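Local coordinates for RNA-binding protein RMD9, mitochondrial (Saccharomyces cerevisiae S288C, PDB 7A9W) that binds the RNA motif 5'-AAUAA[U/C]AUUCUU-3' in the 3'-UTRs of mitochondrial mRNAs and takes part in their processing or stability, at residues L45-C50 and G88-L93; K257-E262 and D293-T298; Y475-D480 and Y554-K559. One frame throughout, in Å; residues are numbered along the deposited sequence.

Interaction 1: residues L45-C50 and G88-L93; sequences LSFDEC and GRAMEL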
loop_
_atom_site.group_PDB
_atom_site.type_symbol
_atom_site.label_atom_id
_atom_site.label_comp_id
_atom_site.label_asym_id
_atom_site.label_seq_id
_atom_site.Cartn_x
_atom_site.Cartn_y
_atom_site.Cartn_z
ATOM N N LEU A 45 33.435 -5.125 15.246
ATOM C CA LEU A 45 34.052 -4.920 13.939
ATOM C C LEU A 45 33.151 -5.430 12.821
ATOM O O LEU A 45 32.901 -4.720 11.840
ATOM C CB LEU A 45 35.414 -5.612 13.890
ATOM C CG LEU A 45 36.425 -5.206 14.963
ATOM C CD1 LEU A 45 37.715 -5.998 14.807
ATOM C CD2 LEU A 45 36.697 -3.710 14.910
ATOM N N SER A 46 32.658 -6.664 12.951
ATOM C CA SER A 46 31.765 -7.214 11.938
ATOM C C SER A 46 30.436 -6.470 11.898
ATOM O O SER A 46 29.771 -6.450 10.855
ATOM C CB SER A 46 31.535 -8.704 12.191
ATOM O OG SER A 46 30.998 -8.926 13.482
ATOM N N PHE A 47 30.032 -5.862 13.015
ATOM C CA PHE A 47 28.829 -5.036 13.015
ATOM C C PHE A 47 28.999 -3.837 12.091
ATOM O O PHE A 47 28.130 -3.551 11.259
ATOM C CB PHE A 47 28.506 -4.583 14.440
ATOM C CG PHE A 47 27.284 -3.712 14.543
ATOM C CD1 PHE A 47 26.028 -4.274 14.704
ATOM C CD2 PHE A 47 27.392 -2.330 14.497
ATOM C CE1 PHE A 47 24.903 -3.475 14.805
ATOM C CE2 PHE A 47 26.272 -1.528 14.596
ATOM C CZ PHE A 47 25.025 -2.101 14.751
ATOM N N ASP A 48 30.124 -3.129 12.218
ATOM C CA ASP A 48 30.359 -1.956 11.383
ATOM C C ASP A 48 30.496 -2.325 9.912
ATOM O O ASP A 48 30.184 -1.508 9.039
ATOM C CB ASP A 48 31.610 -1.213 11.855
ATOM C CG ASP A 48 31.473 -0.680 13.266
ATOM O OD1 ASP A 48 30.422 -0.922 13.894
ATOM O OD2 ASP A 48 32.416 -0.016 13.746
ATOM N N GLU A 49 30.955 -3.542 9.615
ATOM C CA GLU A 49 31.143 -3.943 8.225
ATOM C C GLU A 49 29.805 -4.154 7.526
ATOM O O GLU A 49 29.530 -3.545 6.486
ATOM C CB GLU A 49 31.999 -5.209 8.154
ATOM C CG GLU A 49 33.444 -5.008 8.580
ATOM C CD GLU A 49 34.315 -6.212 8.271
ATOM O OE1 GLU A 49 33.792 -7.201 7.716
ATOM O OE2 GLU A 49 35.525 -6.168 8.582
ATOM N N CYS A 50 28.953 -5.013 8.090
ATOM C CA CYS A 50 27.695 -5.344 7.429
ATOM C C CYS A 50 26.710 -4.182 7.462
ATOM O O CYS A 50 25.941 -4.001 6.511
ATOM C CB CYS A 50 27.074 -6.586 8.070
ATOM S SG CYS A 50 26.618 -6.382 9.806
ATOM N N GLY A 88 19.870 -9.206 9.023
ATOM C CA GLY A 88 19.699 -10.266 10.004
ATOM C C GLY A 88 20.960 -10.516 10.809
ATOM O O GLY A 88 20.898 -10.784 12.012
ATOM N N ARG A 89 22.123 -10.429 10.157
ATOM C CA ARG A 89 23.390 -10.539 10.874
ATOM C C ARG A 89 23.579 -9.369 11.832
ATOM O O ARG A 89 23.979 -9.557 12.986
ATOM C CB ARG A 89 24.550 -10.612 9.881
ATOM C CG ARG A 89 25.921 -10.583 10.531
ATOM C CD ARG A 89 26.405 -11.982 10.882
ATOM N NE ARG A 89 27.585 -11.948 11.741
ATOM C CZ ARG A 89 28.821 -11.718 11.311
ATOM N NH1 ARG A 89 29.831 -11.708 12.170
ATOM N NH2 ARG A 89 29.049 -11.494 10.023
ATOM N N ALA A 90 23.300 -8.149 11.364
ATOM C CA ALA A 90 23.429 -6.980 12.227
ATOM C C ALA A 90 22.460 -7.052 13.400
ATOM O O ALA A 90 22.809 -6.678 14.526
ATOM C CB ALA A 90 23.201 -5.701 11.422
ATOM N N MET A 91 21.236 -7.524 13.156
ATOM C CA MET A 91 20.291 -7.689 14.253
ATOM C C MET A 91 20.701 -8.835 15.168
ATOM O O MET A 91 20.390 -8.813 16.364
ATOM C CB MET A 91 18.882 -7.918 13.710
ATOM C CG MET A 91 17.799 -7.404 14.637
ATOM S SD MET A 91 17.964 -5.626 14.892
ATOM C CE MET A 91 17.187 -5.442 16.497
ATOM N N GLU A 92 21.390 -9.840 14.625
ATOM C CA GLU A 92 21.927 -10.909 15.460
ATOM C C GLU A 92 23.006 -10.378 16.395
ATOM O O GLU A 92 22.998 -10.662 17.598
ATOM C CB GLU A 92 22.479 -12.030 14.579
ATOM C CG GLU A 92 23.557 -12.872 15.241
ATOM C CD GLU A 92 24.214 -13.841 14.277
ATOM O OE1 GLU A 92 23.486 -14.513 13.516
ATOM O OE2 GLU A 92 25.460 -13.923 14.272
ATOM N N LEU A 93 23.944 -9.596 15.856
ATOM C CA LEU A 93 25.014 -9.039 16.673
ATOM C C LEU A 93 24.509 -7.981 17.644
ATOM O O LEU A 93 25.173 -7.718 18.652
ATOM C CB LEU A 93 26.101 -8.442 15.778
ATOM C CG LEU A 93 26.742 -9.369 14.743
ATOM C CD1 LEU A 93 27.742 -8.605 13.889
ATOM C CD2 LEU A 93 27.408 -10.553 15.422
#
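S46, F47 and C50 meet R89, A90 and L93 where helix 41-59 packs against helix 78-97. This is an antiparallel helix pair at the N-terminal end of the modelled chain, ahead of the first inferred pentatricopeptide repeat (PPR). The two short segments cross at -151°, with their axes 9.4 Å apart. F47 and A90 lie level with each other, CA to CA 5.8 Å. No hydrogen bond joins the two segments, so the contact rests on side-chain packing.

L93 sends one branch across. With CG anti to its carbonyl carbon (chi1 -57°), CD1 is placed against the backbone N of F47 and the S46 hydroxyl. The same methyl lies 4.1 Å from F47 CB.

R89 bends at chi2 (89°), which brings its guanidinium to S46. R89 NH1 is 3.3 Å from S46 OG, but the angle is poor and the pair is not a hydrogen bond. S46 OG is instead bonded within its own helix, to H42 O. The NE of the same guanidinium keeps a long salt bridge along its own helix, R89 NE to E92 OE2 at 3.8 Å.

F47 turns the edge of its ring to the second helix. F47 CE1 lies 3.8 Å from A90 O, which sits in the plane of the ring, and L93 CB is also near the edge. The ring of F103 packs edge-to-face with F47. L111 of helix 105-128 touches both F47 and A90, so a third helix borders this seam.

C50 fills the next turn. Its sulfur sits close to the backbone and side chain of A90, with C50 SG 3.8 Å from A90 CB, and it also brushes R89 CG at 4.3 Å.

Interaction 2: residues K257-E262 and D293-T298; sequences KAEDYE and DSKNLT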
loop_
_atom_site.group_PDB
_atom_site.type_symbol
_atom_site.label_atom_id
_atom_site.label_comp_id
_atom_site.label_asym_id
_atom_site.label_seq_id
_atom_site.Cartn_x
_atom_site.Cartn_y
_atom_site.Cartn_z
ATOM N N LYS A 257 -2.109 21.758 6.467
ATOM C CA LYS A 257 -3.334 21.184 7.016
ATOM C C LYS A 257 -4.230 22.265 7.608
ATOM O O LYS A 257 -5.456 22.223 7.448
ATOM C CB LYS A 257 -2.996 20.131 8.071
ATOM C CG LYS A 257 -2.303 18.893 7.522
ATOM C CD LYS A 257 -2.054 17.868 8.620
ATOM C CE LYS A 257 -1.407 16.606 8.068
ATOM N NZ LYS A 257 -1.150 15.600 9.137
ATOM N N ALA A 258 -3.638 23.241 8.295
ATOM C CA ALA A 258 -4.382 24.364 8.850
ATOM C C ALA A 258 -4.791 25.382 7.795
ATOM O O ALA A 258 -5.469 26.358 8.134
ATOM C CB ALA A 258 -3.555 25.054 9.939
ATOM N N GLU A 259 -4.390 25.179 6.540
ATOM C CA GLU A 259 -4.715 26.055 5.415
ATOM C C GLU A 259 -4.178 27.471 5.596
ATOM O O GLU A 259 -4.710 28.421 5.013
ATOM C CB GLU A 259 -6.223 26.089 5.150
ATOM C CG GLU A 259 -6.834 24.712 4.951
ATOM C CD GLU A 259 -8.225 24.773 4.359
ATOM O OE1 GLU A 259 -8.376 25.332 3.251
ATOM O OE2 GLU A 259 -9.169 24.269 5.002
ATOM N N ASP A 260 -3.127 27.636 6.399
ATOM C CA ASP A 260 -2.389 28.897 6.452
ATOM C C ASP A 260 -1.290 28.852 5.390
ATOM O O ASP A 260 -0.092 28.771 5.673
ATOM C CB ASP A 260 -1.827 29.133 7.849
ATOM C CG ASP A 260 -1.445 30.584 8.088
ATOM O OD1 ASP A 260 -1.053 31.271 7.122
ATOM O OD2 ASP A 260 -1.542 31.038 9.247
ATOM N N TYR A 261 -1.737 28.902 4.132
ATOM C CA TYR A 261 -0.846 28.641 3.008
ATOM C C TYR A 261 0.244 29.699 2.876
ATOM O O TYR A 261 1.350 29.386 2.421
ATOM C CB TYR A 261 -1.655 28.550 1.715
ATOM C CG TYR A 261 -2.752 27.511 1.751
ATOM C CD1 TYR A 261 -2.451 26.155 1.758
ATOM C CD2 TYR A 261 -4.090 27.885 1.772
ATOM C CE1 TYR A 261 -3.451 25.201 1.789
ATOM C CE2 TYR A 261 -5.097 26.937 1.804
ATOM C CZ TYR A 261 -4.771 25.597 1.813
ATOM O OH TYR A 261 -5.770 24.650 1.842
ATOM N N GLU A 262 -0.043 30.946 3.258
ATOM C CA GLU A 262 0.968 31.993 3.148
ATOM C C GLU A 262 2.148 31.719 4.072
ATOM O O GLU A 262 3.304 31.933 3.693
ATOM C CB GLU A 262 0.350 33.359 3.447
ATOM C CG GLU A 262 -0.609 33.852 2.374
ATOM C CD GLU A 262 -1.012 35.300 2.572
ATOM O OE1 GLU A 262 -0.576 35.907 3.573
ATOM O OE2 GLU A 262 -1.761 35.833 1.727
ATOM N N ASP A 293 -2.235 17.224 0.422
ATOM C CA ASP A 293 -2.765 17.626 1.718
ATOM C C ASP A 293 -3.420 18.999 1.728
ATOM O O ASP A 293 -4.092 19.331 2.711
ATOM C CB ASP A 293 -1.656 17.598 2.782
ATOM C CG ASP A 293 -1.039 16.225 2.941
ATOM O OD1 ASP A 293 -1.772 15.223 2.811
ATOM O OD2 ASP A 293 0.182 16.145 3.193
ATOM N N SER A 294 -3.252 19.803 0.681
ATOM C CA SER A 294 -3.856 21.130 0.639
ATOM C C SER A 294 -5.313 21.018 0.206
ATOM O O SER A 294 -5.607 20.500 -0.878
ATOM C CB SER A 294 -3.083 22.042 -0.312
ATOM O OG SER A 294 -1.748 22.229 0.124
ATOM N N LYS A 295 -6.223 21.504 1.051
ATOM C CA LYS A 295 -7.630 21.558 0.673
ATOM C C LYS A 295 -7.890 22.593 -0.413
ATOM O O LYS A 295 -8.914 22.511 -1.099
ATOM C CB LYS A 295 -8.495 21.852 1.900
ATOM C CG LYS A 295 -9.321 20.665 2.372
ATOM C CD LYS A 295 -8.453 19.439 2.607
ATOM C CE LYS A 295 -9.292 18.228 2.983
ATOM N NZ LYS A 295 -8.455 17.012 3.172
ATOM N N ASN A 296 -6.990 23.560 -0.580
ATOM C CA ASN A 296 -7.068 24.522 -1.677
ATOM C C ASN A 296 -6.610 23.818 -2.946
ATOM O O ASN A 296 -5.411 23.651 -3.183
ATOM C CB ASN A 296 -6.214 25.749 -1.377
ATOM C CG ASN A 296 -6.270 26.785 -2.483
ATOM O OD1 ASN A 296 -7.198 26.801 -3.291
ATOM N ND2 ASN A 296 -5.273 27.660 -2.521
ATOM N N LEU A 297 -7.573 23.396 -3.768
ATOM C CA LEU A 297 -7.255 22.610 -4.953
ATOM C C LEU A 297 -6.532 23.426 -6.017
ATOM O O LEU A 297 -5.829 22.846 -6.851
ATOM C CB LEU A 297 -8.533 22.000 -5.531
ATOM C CG LEU A 297 -9.309 21.100 -4.564
ATOM C CD1 LEU A 297 -10.549 20.518 -5.229
ATOM C CD2 LEU A 297 -8.415 19.994 -4.022
ATOM N N THR A 298 -6.688 24.752 -6.012
ATOM C CA THR A 298 -5.951 25.579 -6.960
ATOM C C THR A 298 -4.461 25.578 -6.647
ATOM O O THR A 298 -3.629 25.482 -7.557
ATOM C CB THR A 298 -6.496 27.007 -6.956
ATOM O OG1 THR A 298 -6.423 27.542 -5.629
ATOM C CG2 THR A 298 -7.941 27.030 -7.433
#
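The chain bearing E259 and Y261 turns sharply and faces the linker S294-N296. Each is the bend between two helices of the helical array, in the probable repeats PPR3 and PPR4. E259 has a positive phi (61°) and ends helix 245-257 in a Schellman motif. D260, the centre of an inverse gamma turn, caps the start of helix 261-270. In the other segment N296 is the N-cap of helix 297-308.

Y261 makes the main contact. Its hydroxyl has two hydrogen-bond partners. Y261 OH accepts from N296 N at 2.9 Å, with a bent N-H...O angle of 138°. It also donates to E259 OE1, 3.0 Å away, on the anti side of the carboxylate but well out of its plane. The first bond crosses to the other segment; the second holds the phenol to its own turn. E259 CA lies over one face of the Y261 ring, offset toward the rim. Y261 CZ rests 3.5 Å from N296 CB, and the ring and amide planes are 53° apart. Y261 CE1 touches S294, whose hydroxyl is bonded to F290 O.

The E259 carboxylate also crosses K295, with E259 OE1 3.7 Å from K295 CB. K295 itself touches N329 of helix 320-334.

The N296 amide is held by the helix it caps: OD1 accepts from T298 OG1 at 2.6 Å and weakly from T298 N at 3.4 Å.

Interaction 3: residues Y475-D480 and Y554-K559; sequences YIANAD and YFRATK. With nucleotides of chain B.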
loop_
_atom_site.group_PDB
_atom_site.type_symbol
_atom_site.label_atom_id
_atom_site.label_comp_id
_atom_site.label_asym_id
_atom_site.label_seq_id
_atom_site.Cartn_x
_atom_site.Cartn_y
_atom_site.Cartn_z
ATOM N N TYR A 475 -1.449 -24.526 -4.521
ATOM C CA TYR A 475 -2.769 -25.029 -4.160
ATOM C C TYR A 475 -3.820 -23.995 -4.555
ATOM O O TYR A 475 -3.569 -23.064 -5.332
ATOM C CB TYR A 475 -2.828 -25.360 -2.664
ATOM C CG TYR A 475 -1.539 -25.904 -2.092
ATOM C CD1 TYR A 475 -1.185 -27.235 -2.263
ATOM C CD2 TYR A 475 -0.679 -25.086 -1.369
ATOM C CE1 TYR A 475 -0.009 -27.736 -1.737
ATOM C CE2 TYR A 475 0.500 -25.579 -0.838
ATOM C CZ TYR A 475 0.830 -26.903 -1.026
ATOM O OH TYR A 475 2.001 -27.397 -0.501
ATOM N N ILE A 476 -5.025 -24.153 -4.015
ATOM C CA ILE A 476 -6.118 -23.212 -4.219
ATOM C C ILE A 476 -6.137 -22.253 -3.036
ATOM O O ILE A 476 -6.313 -22.675 -1.886
ATOM C CB ILE A 476 -7.465 -23.938 -4.367
ATOM C CG1 ILE A 476 -7.475 -24.790 -5.639
ATOM C CG2 ILE A 476 -8.615 -22.940 -4.372
ATOM C CD1 ILE A 476 -8.776 -25.526 -5.871
ATOM N N ALA A 477 -5.953 -20.966 -3.314
ATOM C CA ALA A 477 -5.893 -19.963 -2.264
ATOM C C ALA A 477 -7.298 -19.544 -1.835
ATOM O O ALA A 477 -8.307 -19.950 -2.420
ATOM C CB ALA A 477 -5.094 -18.748 -2.729
ATOM N N ASN A 478 -7.352 -18.715 -0.789
ATOM C CA ASN A 478 -8.633 -18.191 -0.322
ATOM C C ASN A 478 -9.302 -17.331 -1.386
ATOM O O ASN A 478 -10.524 -17.395 -1.567
ATOM C CB ASN A 478 -8.437 -17.384 0.963
ATOM C CG ASN A 478 -8.332 -18.259 2.196
ATOM O OD1 ASN A 478 -8.786 -19.403 2.200
ATOM N ND2 ASN A 478 -7.742 -17.719 3.256
ATOM N N ALA A 479 -8.517 -16.515 -2.096
ATOM C CA ALA A 479 -9.085 -15.628 -3.107
ATOM C C ALA A 479 -9.745 -16.410 -4.235
ATOM O O ALA A 479 -10.715 -15.933 -4.836
ATOM C CB ALA A 479 -8.001 -14.704 -3.663
ATOM N N ASP A 480 -9.240 -17.608 -4.533
ATOM C CA ASP A 480 -9.866 -18.442 -5.555
ATOM C C ASP A 480 -11.244 -18.914 -5.111
ATOM O O ASP A 480 -12.205 -18.875 -5.889
ATOM C CB ASP A 480 -8.969 -19.635 -5.880
ATOM C CG ASP A 480 -7.641 -19.220 -6.473
ATOM O OD1 ASP A 480 -7.633 -18.401 -7.417
ATOM O OD2 ASP A 480 -6.603 -19.720 -5.993
ATOM N N TYR A 554 -7.085 -30.279 -3.268
ATOM C CA TYR A 554 -6.216 -29.256 -3.832
ATOM C C TYR A 554 -6.196 -27.977 -3.005
ATOM O O TYR A 554 -5.608 -26.981 -3.441
ATOM C CB TYR A 554 -6.640 -28.936 -5.268
ATOM C CG TYR A 554 -6.642 -30.131 -6.195
ATOM C CD1 TYR A 554 -7.816 -30.822 -6.467
ATOM C CD2 TYR A 554 -5.470 -30.567 -6.800
ATOM C CE1 TYR A 554 -7.824 -31.913 -7.315
ATOM C CE2 TYR A 554 -5.468 -31.659 -7.650
ATOM C CZ TYR A 554 -6.648 -32.327 -7.903
ATOM O OH TYR A 554 -6.651 -33.414 -8.747
ATOM N N PHE A 555 -6.822 -27.978 -1.831
ATOM C CA PHE A 555 -6.850 -26.785 -0.998
ATOM C C PHE A 555 -5.495 -26.552 -0.339
ATOM O O PHE A 555 -4.724 -27.486 -0.098
ATOM C CB PHE A 555 -7.931 -26.900 0.078
ATOM C CG PHE A 555 -9.335 -26.737 -0.440
ATOM C CD1 PHE A 555 -9.569 -26.394 -1.762
ATOM C CD2 PHE A 555 -10.421 -26.916 0.402
ATOM C CE1 PHE A 555 -10.859 -26.244 -2.236
ATOM C CE2 PHE A 555 -11.713 -26.765 -0.067
ATOM C CZ PHE A 555 -11.932 -26.428 -1.388
ATOM N N ARG A 556 -5.210 -25.281 -0.047
ATOM C CA ARG A 556 -4.000 -24.948 0.694
ATOM C C ARG A 556 -4.076 -25.445 2.132
ATOM O O ARG A 556 -3.044 -25.754 2.739
ATOM C CB ARG A 556 -3.762 -23.437 0.647
ATOM C CG ARG A 556 -2.532 -22.961 1.404
ATOM C CD ARG A 556 -2.148 -21.543 1.006
ATOM N NE ARG A 556 -1.071 -21.523 0.020
ATOM C CZ ARG A 556 -1.255 -21.545 -1.297
ATOM N NH1 ARG A 556 -0.209 -21.524 -2.112
ATOM N NH2 ARG A 556 -2.481 -21.589 -1.800
ATOM N N ALA A 557 -5.284 -25.540 2.683
ATOM C CA ALA A 557 -5.494 -26.073 4.020
ATOM C C ALA A 557 -6.929 -26.565 4.119
ATOM O O ALA A 557 -7.841 -25.936 3.577
ATOM C CB ALA A 557 -5.214 -25.020 5.098
ATOM N N THR A 558 -7.124 -27.692 4.810
ATOM C CA THR A 558 -8.470 -28.223 4.988
ATOM C C THR A 558 -9.330 -27.344 5.885
ATOM O O THR A 558 -10.546 -27.560 5.953
ATOM C CB THR A 558 -8.419 -29.640 5.561
ATOM O OG1 THR A 558 -8.067 -29.585 6.950
ATOM C CG2 THR A 558 -7.392 -30.476 4.814
ATOM N N LYS A 559 -8.732 -26.372 6.576
ATOM C CA LYS A 559 -9.514 -25.404 7.334
ATOM C C LYS A 559 -10.338 -24.505 6.422
ATOM O O LYS A 559 -11.286 -23.865 6.892
ATOM C CB LYS A 559 -8.589 -24.562 8.215
ATOM C CG LYS A 559 -9.259 -23.958 9.439
ATOM C CD LYS A 559 -8.235 -23.302 10.355
ATOM C CE LYS A 559 -8.859 -22.862 11.671
ATOM N NZ LYS A 559 -7.851 -22.256 12.586
ATOM P P C B 14 -12.209 -9.741 -3.411
ATOM O OP1 C B 14 -13.626 -10.130 -3.191
ATOM O OP2 C B 14 -11.817 -8.315 -3.278
ATOM O "O5'" C B 14 -11.297 -10.600 -2.427
ATOM C "C5'" C B 14 -11.459 -12.011 -2.332
ATOM C "C4'" C B 14 -10.892 -12.564 -1.046
ATOM O "O4'" C B 14 -9.468 -12.802 -1.208
ATOM C "C3'" C B 14 -11.045 -11.672 0.186
ATOM O "O3'" C B 14 -11.315 -12.480 1.330
ATOM C "C2'" C B 14 -9.664 -11.034 0.323
ATOM O "O2'" C B 14 -9.329 -10.641 1.637
ATOM C "C1'" C B 14 -8.753 -12.149 -0.179
ATOM N N1 C B 14 -7.483 -11.668 -0.744
ATOM C C2 C B 14 -6.294 -12.316 -0.401
ATOM O O2 C B 14 -6.341 -13.290 0.367
ATOM N N3 C B 14 -5.127 -11.868 -0.921
ATOM C C4 C B 14 -5.119 -10.819 -1.745
ATOM N N4 C B 14 -3.947 -10.412 -2.232
ATOM C C5 C B 14 -6.317 -10.139 -2.106
ATOM C C6 C B 14 -7.465 -10.591 -1.587
#
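I476 and F555 form a single beta bridge, not part of a longer ladder between these segments, in a mainly helical protein. It joins the lead-in to helix 478-486 to the loop before helix 559-563.

Two backbone hydrogen bonds make the bridge, in the pattern of a parallel pair. I476 N donates to Y554 O at 2.9 Å, in the carbonyl plane. R556 N returns a weak bond of 3.4 Å to I476 O.

Apolar contacts flank it. I476 CD1 meets Y554 CB at 4.1 Å, and I476 CB approaches F555 CD1. W461 of helix 454-470 also touches I476.

The cationic group meets an aromatic edge. R556 bends at chi3 (-99°), and its guanidinium turns one face to Y475. Y475 CD2 sits 3.6 Å from R556 CZ, over the centre of that face, with the planes 76° apart. R556 also touches a crystal neighbour.

One side-chain bond lies at the helix start, where A477 is the N-cap residue. D480 OD2 accepts from A477 N at 3.0 Å, while D480 OD1 forms a salt bridge with R440.

Bound RNA lies against this same first turn, where both A479 CA and A479 CB come to 3.4 Å from O4' of cytidine nucleotide 14 of chain B.

In the fold
From the N terminus, interaction 1 comes first. It closes a loop that includes an unmodelled stretch and pairs helix 41-59 with helix 78-97. The chain then enters the inferred repeats. Interaction 2 closes a short, mostly helical loop and ties the bend in probable PPR3 to that in probable PPR4. Interaction 3 comes after the inferred PPR8. Its 73-residue loop is the longest of the three, partly unmodelled, and joins the start of helix 478-486, which touches the RNA, to the loop before helix 559-563. The contacts follow in series, so none nests or crosses. Their centres are 39 to 48 Å apart. Interactions 2 and 3 lie on opposite sides of the chain's centre.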